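Local atomic coordinates of TonB-dependent siderophore receptor (Pseudomonas aeruginosa 39016, PDB entry 5NEC), a protein that probably takes up iron-loaded siderophores across the outer membrane of Pseudomonas aeruginosa, drawing on energy delivered by TonB. Residues F96-D101 and A555-D560. Residues are numbered along the deposited sequence; the frame is centred on the assembly and turned at random.
Sequences FIRGFD and AIFRTD. With C8E ((hydroxyethyloxy)tri(ethyloxy)octane), chain D.
Arg-98, at the tip of a plug-domain hairpin, reaches to the barrel wall and lies on one face of the Phe-557 ring. CB stays short of the ring and CG meets its rim, 3.8 Å from Phe-557 CZ; the extended chain (chi2 -179°, chi3 173°) then carries CD, NE and the guanidinium across the face. Arg-98 CD makes a CH-pi contact, 3.8 Å from the Phe-557 centroid. NE stands above the ring, 3.4 Å from Phe-557 CZ. The guanidinium then lies nearly parallel to the ring, the planes 8° apart, in a cation-pi stack with Arg-98 CZ 3.6 Å from the Phe-557 centroid. At the tip, Arg-98 NH1 is 3.7 Å from Phe-557 CG and Arg-98 NH2 is 3.6 Å from Phe-557 CD2. NH2 also forms salt bridges with Glu-538 and Glu-585, which probably balance the charge of this buried guanidinium alongside the aromatic face. Two residues along each segment, Phe-100 and Thr-559 approach from opposite directions: the methyl Thr-559 CG2 lies oblique to the Phe-100 ring, 3.4 Å from Phe-100 CE2, and the Thr-559 hydroxyl is hydrogen-bonded to Asn-536. A type I' turn from Ile-97 to Phe-100, closed by backbone bonds in both directions, presents the two plug side chains. This is a plug-to-wall contact of a TonB-dependent receptor, whose N-terminal plug sits within the beta-barrel. No hydrogen bond links the segments: turn and start of strand 100-101 meet the inner face of strand 550-561, strand 94-97 standing behind, while 550-561 pairs with 534-545 and 579-589 and its outward-facing Ile-556 and Arg-558 touch a detergent chain.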
loop_
_atom_site.group_PDB
_atom_site.type_symbol
_atom_site.label_atom_id
_atom_site.label_comp_id
_atom_site.label_asym_id
_atom_site.label_seq_id
_atom_site.Cartn_x
_atom_site.Cartn_y
_atom_site.Cartn_z
ATOM N N PHE A 96 1.381 6.273 4.077
ATOM C CA PHE A 96 2.180 7.019 5.055
ATOM C C PHE A 96 2.535 6.076 6.200
ATOM O O PHE A 96 1.657 5.425 6.757
ATOM C CB PHE A 96 1.407 8.220 5.613
ATOM C CG PHE A 96 1.271 9.365 4.651
ATOM C CD1 PHE A 96 0.353 9.299 3.594
ATOM C CD2 PHE A 96 2.036 10.516 4.809
ATOM C CE1 PHE A 96 0.204 10.374 2.716
ATOM C CE2 PHE A 96 1.915 11.582 3.920
ATOM C CZ PHE A 96 0.989 11.516 2.882
ATOM N N ILE A 97 3.814 5.999 6.544
ATOM C CA ILE A 97 4.298 5.043 7.533
ATOM C C ILE A 97 5.092 5.833 8.570
ATOM O O ILE A 97 5.998 6.587 8.201
ATOM C CB ILE A 97 5.175 3.948 6.869
ATOM C CG1 ILE A 97 4.367 3.192 5.798
ATOM C CG2 ILE A 97 5.750 2.990 7.923
ATOM C CD1 ILE A 97 5.201 2.340 4.859
ATOM N N ARG A 98 4.735 5.681 9.850
ATOM C CA ARG A 98 5.292 6.497 10.937
ATOM C C ARG A 98 5.284 7.987 10.594
ATOM O O ARG A 98 6.274 8.709 10.824
ATOM C CB ARG A 98 6.700 6.050 11.301
ATOM C CG ARG A 98 6.756 4.679 11.936
ATOM C CD ARG A 98 8.197 4.347 12.269
ATOM N NE ARG A 98 8.335 3.108 13.024
ATOM C CZ ARG A 98 9.505 2.552 13.347
ATOM N NH1 ARG A 98 10.657 3.115 12.984
ATOM N NH2 ARG A 98 9.520 1.418 14.045
ATOM N N GLY A 99 4.157 8.402 10.010
ATOM C CA GLY A 99 3.909 9.772 9.623
ATOM C C GLY A 99 4.746 10.338 8.512
ATOM O O GLY A 99 4.895 11.556 8.420
ATOM N N PHE A 100 5.263 9.463 7.650
ATOM C CA PHE A 100 6.094 9.887 6.526
ATOM C C PHE A 100 5.650 9.223 5.220
ATOM O O PHE A 100 5.293 8.047 5.181
ATOM C CB PHE A 100 7.569 9.615 6.814
ATOM C CG PHE A 100 8.153 10.478 7.921
ATOM C CD1 PHE A 100 8.245 11.862 7.772
ATOM C CD2 PHE A 100 8.641 9.903 9.110
ATOM C CE1 PHE A 100 8.789 12.657 8.783
ATOM C CE2 PHE A 100 9.188 10.690 10.116
ATOM C CZ PHE A 100 9.256 12.071 9.954
ATOM N N ASP A 101 5.695 10.015 4.157
ATOM C CA ASP A 101 5.213 9.650 2.834
ATOM C C ASP A 101 6.071 8.532 2.239
ATOM O O ASP A 101 7.291 8.662 2.201
ATOM C CB ASP A 101 5.285 10.899 1.950
ATOM C CG ASP A 101 4.635 10.715 0.597
ATOM O OD1 ASP A 101 4.494 9.568 0.090
ATOM O OD2 ASP A 101 4.258 11.763 0.022
ATOM N N ALA A 555 8.595 -1.968 20.361
ATOM C CA ALA A 555 9.642 -1.032 19.928
ATOM C C ALA A 555 9.325 0.403 20.345
ATOM O O ALA A 555 8.173 0.783 20.473
ATOM C CB ALA A 555 9.875 -1.126 18.412
ATOM N N ILE A 556 10.369 1.181 20.589
ATOM C CA ILE A 556 10.265 2.628 20.724
ATOM C C ILE A 556 11.229 3.198 19.723
ATOM O O ILE A 556 12.257 2.593 19.464
ATOM C CB ILE A 556 10.602 3.138 22.151
ATOM C CG1 ILE A 556 12.043 2.823 22.561
ATOM C CG2 ILE A 556 9.648 2.524 23.158
ATOM C CD1 ILE A 556 12.498 3.591 23.779
ATOM N N PHE A 557 10.907 4.349 19.150
ATOM C CA PHE A 557 11.777 4.938 18.140
ATOM C C PHE A 557 11.623 6.443 18.103
ATOM O O PHE A 557 10.605 6.985 18.534
ATOM C CB PHE A 557 11.461 4.349 16.749
ATOM C CG PHE A 557 10.063 4.603 16.324
ATOM C CD1 PHE A 557 9.742 5.759 15.631
ATOM C CD2 PHE A 557 9.059 3.736 16.708
ATOM C CE1 PHE A 557 8.434 6.033 15.290
ATOM C CE2 PHE A 557 7.744 3.986 16.365
ATOM C CZ PHE A 557 7.428 5.133 15.644
ATOM N N ARG A 558 12.652 7.093 17.568
ATOM C CA ARG A 558 12.613 8.511 17.265
ATOM C C ARG A 558 13.119 8.711 15.847
ATOM O O ARG A 558 14.191 8.217 15.500
ATOM C CB ARG A 558 13.492 9.308 18.233
ATOM C CG ARG A 558 13.842 10.699 17.709
ATOM C CD ARG A 558 14.447 11.593 18.764
ATOM N NE ARG A 558 13.484 11.952 19.793
ATOM C CZ ARG A 558 13.755 12.734 20.834
ATOM N NH1 ARG A 558 14.986 13.255 20.990
ATOM N NH2 ARG A 558 12.795 12.993 21.729
ATOM N N THR A 559 12.363 9.469 15.064
ATOM C CA THR A 559 12.813 9.941 13.763
ATOM C C THR A 559 12.940 11.472 13.781
ATOM O O THR A 559 12.016 12.159 14.208
ATOM C CB THR A 559 11.827 9.509 12.667
ATOM O OG1 THR A 559 11.689 8.087 12.699
ATOM C CG2 THR A 559 12.315 9.939 11.293
ATOM N N ASP A 560 14.089 11.985 13.344
ATOM C CA ASP A 560 14.341 13.429 13.228
ATOM C C ASP A 560 14.634 13.720 11.779
ATOM O O ASP A 560 15.442 13.022 11.174
ATOM C CB ASP A 560 15.558 13.869 14.069
ATOM C CG ASP A 560 15.247 14.011 15.553
ATOM O OD1 ASP A 560 14.060 14.105 15.954
ATOM O OD2 ASP A 560 16.215 14.041 16.336
HETATM C C1 C8E D . 18.694 13.417 19.934
HETATM C C2 C8E D . 18.529 12.416 21.061
HETATM C C3 C8E D . 18.102 11.038 20.553
HETATM C C4 C8E D . 17.275 10.256 21.578
HETATM C C5 C8E D . 17.159 8.770 21.215
HETATM C C6 C8E D . 15.925 8.076 21.816
HETATM C C7 C8E D . 15.980 6.555 21.623
HETATM C C8 C8E D . 14.608 5.901 21.572
#